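Local coordinates for protein glycerate dehydrogenase (Bacillus sp. 5mfcol3.1, PDB 6P2I) that reduces acyclic imino acids asymmetrically with NADPH, probably to D-amino acids such as D-arginine, using a fold of the D-2-hydroxyacid dehydrogenase family, at residues A[210-215]-A[235-240]; A[261-264]-A[270-273]. One frame throughout, in Å; residues are numbered along the deposited sequence.

Contact 1: residues A[210-215]-A[235-240]; sequences LTEKLL and EQALYS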
loop_
_atom_site.group_PDB
_atom_site.type_symbol
_atom_site.label_atom_id
_atom_site.label_comp_id
_atom_site.label_asym_id
_atom_site.label_seq_id
_atom_site.Cartn_x
_atom_site.Cartn_y
_atom_site.Cartn_z
ATOM N N LEU A 210 0.285 -5.997 24.045
ATOM C CA LEU A 210 -0.856 -5.117 23.770
ATOM C C LEU A 210 -2.044 -5.664 24.553
ATOM O O LEU A 210 -2.822 -6.485 24.065
ATOM C CB LEU A 210 -1.143 -5.031 22.277
ATOM C CG LEU A 210 -0.164 -4.210 21.434
ATOM C CD1 LEU A 210 -0.782 -3.851 20.087
ATOM C CD2 LEU A 210 0.282 -2.964 22.181
ATOM N N THR A 211 -2.171 -5.204 25.791
ATOM C CA THR A 211 -3.246 -5.617 26.677
ATOM C C THR A 211 -4.569 -4.980 26.258
ATOM O O THR A 211 -4.617 -4.046 25.448
ATOM C CB THR A 211 -2.908 -5.220 28.109
ATOM O OG1 THR A 211 -2.751 -3.798 28.159
ATOM C CG2 THR A 211 -1.604 -5.866 28.539
ATOM N N GLU A 212 -5.659 -5.498 26.835
ATOM C CA GLU A 212 -6.960 -4.863 26.647
ATOM C C GLU A 212 -6.912 -3.393 27.048
ATOM O O GLU A 212 -7.455 -2.531 26.347
ATOM C CB GLU A 212 -8.037 -5.597 27.450
ATOM C CG GLU A 212 -9.427 -4.984 27.304
ATOM C CD GLU A 212 -10.482 -5.708 28.114
ATOM O OE1 GLU A 212 -10.160 -6.742 28.734
ATOM O OE2 GLU A 212 -11.638 -5.240 28.132
ATOM N N LYS A 213 -6.258 -3.092 28.175
ATOM C CA LYS A 213 -6.156 -1.707 28.632
ATOM C C LYS A 213 -5.430 -0.838 27.612
ATOM O O LYS A 213 -5.905 0.246 27.250
ATOM C CB LYS A 213 -5.443 -1.653 29.984
ATOM C CG LYS A 213 -5.412 -0.273 30.622
ATOM N N LEU A 214 -4.270 -1.296 27.136
ATOM C CA LEU A 214 -3.510 -0.509 26.168
ATOM C C LEU A 214 -4.282 -0.332 24.869
ATOM O O LEU A 214 -4.267 0.753 24.273
ATOM C CB LEU A 214 -2.158 -1.168 25.897
ATOM C CG LEU A 214 -1.137 -0.996 27.018
ATOM C CD1 LEU A 214 0.110 -1.833 26.729
ATOM C CD2 LEU A 214 -0.785 0.473 27.206
ATOM N N LEU A 215 -4.953 -1.391 24.403
ATOM C CA LEU A 215 -5.754 -1.276 23.188
ATOM C C LEU A 215 -6.878 -0.255 23.349
ATOM O O LEU A 215 -7.268 0.401 22.378
ATOM C CB LEU A 215 -6.326 -2.643 22.808
ATOM C CG LEU A 215 -5.331 -3.683 22.288
ATOM C CD1 LEU A 215 -5.951 -5.061 22.330
ATOM C CD2 LEU A 215 -4.878 -3.332 20.870
ATOM N N GLU A 235 -5.741 -11.003 21.663
ATOM C CA GLU A 235 -6.472 -11.089 20.404
ATOM C C GLU A 235 -7.976 -11.003 20.608
ATOM O O GLU A 235 -8.683 -10.459 19.751
ATOM C CB GLU A 235 -6.112 -12.381 19.684
ATOM C CG GLU A 235 -6.459 -12.375 18.221
ATOM C CD GLU A 235 -5.984 -13.629 17.533
ATOM O OE1 GLU A 235 -4.924 -13.561 16.876
ATOM O OE2 GLU A 235 -6.660 -14.678 17.683
ATOM N N GLN A 236 -8.480 -11.534 21.725
ATOM C CA GLN A 236 -9.897 -11.393 22.033
ATOM C C GLN A 236 -10.261 -9.933 22.249
ATOM O O GLN A 236 -11.312 -9.472 21.786
ATOM C CB GLN A 236 -10.259 -12.225 23.265
ATOM C CG GLN A 236 -10.340 -13.713 22.992
ATOM C CD GLN A 236 -10.966 -14.479 24.137
ATOM O OE1 GLN A 236 -10.702 -14.197 25.307
ATOM N NE2 GLN A 236 -11.811 -15.449 23.806
ATOM N N ALA A 237 -9.406 -9.185 22.952
ATOM C CA ALA A 237 -9.669 -7.762 23.133
ATOM C C ALA A 237 -9.598 -7.022 21.803
ATOM O O ALA A 237 -10.388 -6.103 21.558
ATOM C CB ALA A 237 -8.685 -7.158 24.133
ATOM N N LEU A 238 -8.665 -7.414 20.931
ATOM C CA LEU A 238 -8.571 -6.777 19.621
ATOM C C LEU A 238 -9.829 -7.033 18.803
ATOM O O LEU A 238 -10.325 -6.135 18.112
ATOM C CB LEU A 238 -7.328 -7.274 18.879
ATOM C CG LEU A 238 -7.071 -6.673 17.488
ATOM C CD1 LEU A 238 -7.080 -5.148 17.532
ATOM C CD2 LEU A 238 -5.768 -7.176 16.877
ATOM N N TYR A 239 -10.365 -8.256 18.872
ATOM C CA TYR A 239 -11.614 -8.546 18.179
ATOM C C TYR A 239 -12.723 -7.603 18.632
ATOM O O TYR A 239 -13.447 -7.041 17.803
ATOM C CB TYR A 239 -12.030 -10.001 18.398
ATOM C CG TYR A 239 -13.408 -10.267 17.845
ATOM C CD1 TYR A 239 -13.620 -10.346 16.473
ATOM C CD2 TYR A 239 -14.507 -10.376 18.687
ATOM C CE1 TYR A 239 -14.887 -10.559 15.957
ATOM C CE2 TYR A 239 -15.776 -10.591 18.180
ATOM C CZ TYR A 239 -15.959 -10.679 16.812
ATOM O OH TYR A 239 -17.217 -10.893 16.297
ATOM N N SER A 240 -12.868 -7.419 19.950
ATOM C CA SER A 240 -13.907 -6.536 20.471
ATOM C C SER A 240 -13.695 -5.100 20.013
ATOM O O SER A 240 -14.657 -4.401 19.678
ATOM C CB SER A 240 -13.947 -6.610 21.998
ATOM O OG SER A 240 -14.348 -7.899 22.429
#
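Ala237 sets its methyl between Glu212 and Leu215, two residues three positions apart on the short helix 212-215. The approach is close at Glu212, where Glu212 CA and Ala237 CA stand 5.3 Å apart and Glu212 CB lies 3.7 Å from Ala237 CB. Glu212 CG, anti to the backbone N (chi1 180°), also touches the methyl, 3.9 Å from Ala237 CB, and the extended chain beyond it carries the carboxylate past Ala237 to the exposed surface. Deeper in, Leu215 brings a single branch across: CD1 is 3.9 Å from Ala237 CB and the same distance from Leu238 N, with Leu238 CB a little farther off at 4.3 Å. A chi1 of -70°, which puts CG beside the backbone N, turns that branch toward helix 235-243. The start of the first helix is fixed by Thr211, whose OG1 caps Leu214 N at 3.1 Å in a nearly straight bond (166°). Ala237 N is likewise bonded to Asp234 OD1, just before its helix. Leu238 also packs on Leu224 of strand 223-226, so two N-terminal helix turns meet through apolar contacts beside the parallel sheet of the Rossmann-type NAD(P)-binding domain.

Contact 2: residues A[261-264]-A[270-273]; sequences NPII and VLTP
The 3-10 segment beginning at Pro262 faces the end of strand 269-271 at a distance, with Ile264 CA and Leu271 CA 8.3 Å apart, so side chains alone bridge the two backbones. Leu271 does most of the bridging: its CB points at the 3-10 turn, and CG lies beside the backbone N, anti to the carbonyl carbon (chi1 -55°), which sends both methyl branches across. The branches divide the work. CD1 meets the end of Ile264, 3.9 Å from Ile264 CD1 and 4.1 Å from Ile264 CG1, and the two side chains cross at about a right angle. CD2 turns to Ile263, where the approach is looser, with 4.5 Å between Leu271 CD2 and Ile263 CG2. Both isoleucines are presented by a turn that Asn261 holds: its OD1 accepts from Ile263 N at 3.0 Å, an Asx turn, while its backbone O takes Ile264 N at 2.9 Å. The Asx bond is fairly straight at the hydrogen (165°), although the donor is tilted 25° from the carbonyl plane. Asn261 ND2 is engaged as well, by Tyr257 O. On the subunit side, Cys124 of the second subunit packs on both Ile264 and Leu271, Ile264 O is bonded to Arg125 NH1 of that subunit, and Leu271 N to its Asp121 OD1. The little apolar cluster therefore sits where the outermost strand of the seven-stranded parallel sheet, the loop leading into it and the partner chain come together, an edge of the Rossmann-type coenzyme domain that serves here as part of the dimer interface.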
loop_
_atom_site.group_PDB
_atom_site.type_symbol
_atom_site.label_atom_id
_atom_site.label_comp_id
_atom_site.label_asym_id
_atom_site.label_seq_id
_atom_site.Cartn_x
_atom_site.Cartn_y
_atom_site.Cartn_z
ATOM N N ASN A 261 -11.781 -18.495 13.840
ATOM C CA ASN A 261 -11.410 -17.288 14.567
ATOM C C ASN A 261 -12.380 -16.174 14.197
ATOM O O ASN A 261 -12.520 -15.858 13.009
ATOM C CB ASN A 261 -9.975 -16.877 14.254
ATOM C CG ASN A 261 -9.449 -15.798 15.196
ATOM O OD1 ASN A 261 -10.148 -14.835 15.521
ATOM N ND2 ASN A 261 -8.201 -15.948 15.624
ATOM N N PRO A 262 -13.072 -15.567 15.166
ATOM C CA PRO A 262 -14.067 -14.534 14.833
ATOM C C PRO A 262 -13.496 -13.349 14.071
ATOM O O PRO A 262 -14.255 -12.656 13.377
ATOM C CB PRO A 262 -14.602 -14.108 16.207
ATOM C CG PRO A 262 -14.310 -15.272 17.108
ATOM C CD PRO A 262 -13.025 -15.853 16.611
ATOM N N ILE A 263 -12.192 -13.088 14.175
ATOM C CA ILE A 263 -11.605 -11.979 13.423
ATOM C C ILE A 263 -11.786 -12.184 11.923
ATOM O O ILE A 263 -11.901 -11.209 11.165
ATOM C CB ILE A 263 -10.124 -11.817 13.816
ATOM C CG1 ILE A 263 -10.026 -11.311 15.257
ATOM C CG2 ILE A 263 -9.383 -10.889 12.846
ATOM C CD1 ILE A 263 -8.620 -11.132 15.746
ATOM N N ILE A 264 -11.859 -13.442 11.473
ATOM C CA ILE A 264 -12.084 -13.740 10.058
ATOM C C ILE A 264 -13.420 -13.189 9.564
ATOM O O ILE A 264 -13.597 -12.985 8.356
ATOM C CB ILE A 264 -11.964 -15.270 9.826
ATOM C CG1 ILE A 264 -10.544 -15.624 9.397
ATOM C CG2 ILE A 264 -12.959 -15.790 8.804
ATOM C CD1 ILE A 264 -9.534 -15.352 10.441
ATOM N N VAL A 270 -7.605 -6.540 7.237
ATOM C CA VAL A 270 -6.971 -7.112 6.062
ATOM C C VAL A 270 -5.988 -8.158 6.566
ATOM O O VAL A 270 -5.147 -7.858 7.421
ATOM C CB VAL A 270 -6.265 -6.033 5.221
ATOM C CG1 VAL A 270 -5.506 -6.641 4.057
ATOM C CG2 VAL A 270 -7.298 -5.009 4.727
ATOM N N LEU A 271 -6.119 -9.382 6.070
ATOM C CA LEU A 271 -5.329 -10.509 6.550
ATOM C C LEU A 271 -4.389 -11.002 5.462
ATOM O O LEU A 271 -4.787 -11.119 4.301
ATOM C CB LEU A 271 -6.247 -11.650 6.979
ATOM C CG LEU A 271 -7.297 -11.255 8.006
ATOM C CD1 LEU A 271 -8.263 -12.404 8.230
ATOM C CD2 LEU A 271 -6.620 -10.842 9.313
ATOM N N THR A 272 -3.146 -11.295 5.838
ATOM C CA THR A 272 -2.245 -11.991 4.935
ATOM C C THR A 272 -1.685 -13.231 5.628
ATOM O O THR A 272 -1.488 -13.232 6.848
ATOM C CB THR A 272 -1.121 -11.063 4.436
ATOM O OG1 THR A 272 -0.466 -10.408 5.535
ATOM C CG2 THR A 272 -1.720 -9.963 3.514
ATOM N N PRO A 273 -1.453 -14.314 4.885
ATOM C CA PRO A 273 -1.108 -15.608 5.529
ATOM C C PRO A 273 0.381 -15.762 5.821
ATOM O O PRO A 273 1.044 -16.698 5.353
ATOM C CB PRO A 273 -1.605 -16.628 4.492
ATOM C CG PRO A 273 -1.346 -15.930 3.158
ATOM C CD PRO A 273 -1.657 -14.444 3.427
#

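How the contacts relate
Both contacts belong to the coenzyme-binding domain and lie in series along the chain, their centres 15 Å apart. Helix 235-243 connects them: Ala237 and Leu238 serve contact 1, while Glu235 and Tyr239 of the same helix meet the turn of contact 2. There Glu235 OE2 probably forms a hydrogen bond with Asn261 ND2 (2.9 Å), and Glu235 CG packs on Ile263 CD1. Each contact is apolar across its two segments and has a side-chain bond to a backbone N, a helix cap in contact 1 and an Asx turn in contact 2. Contact 1 is only partly buried, with an exposed glutamate at its edge and no other subunit touching it; contact 2 is buried and is partly enclosed by the second subunit.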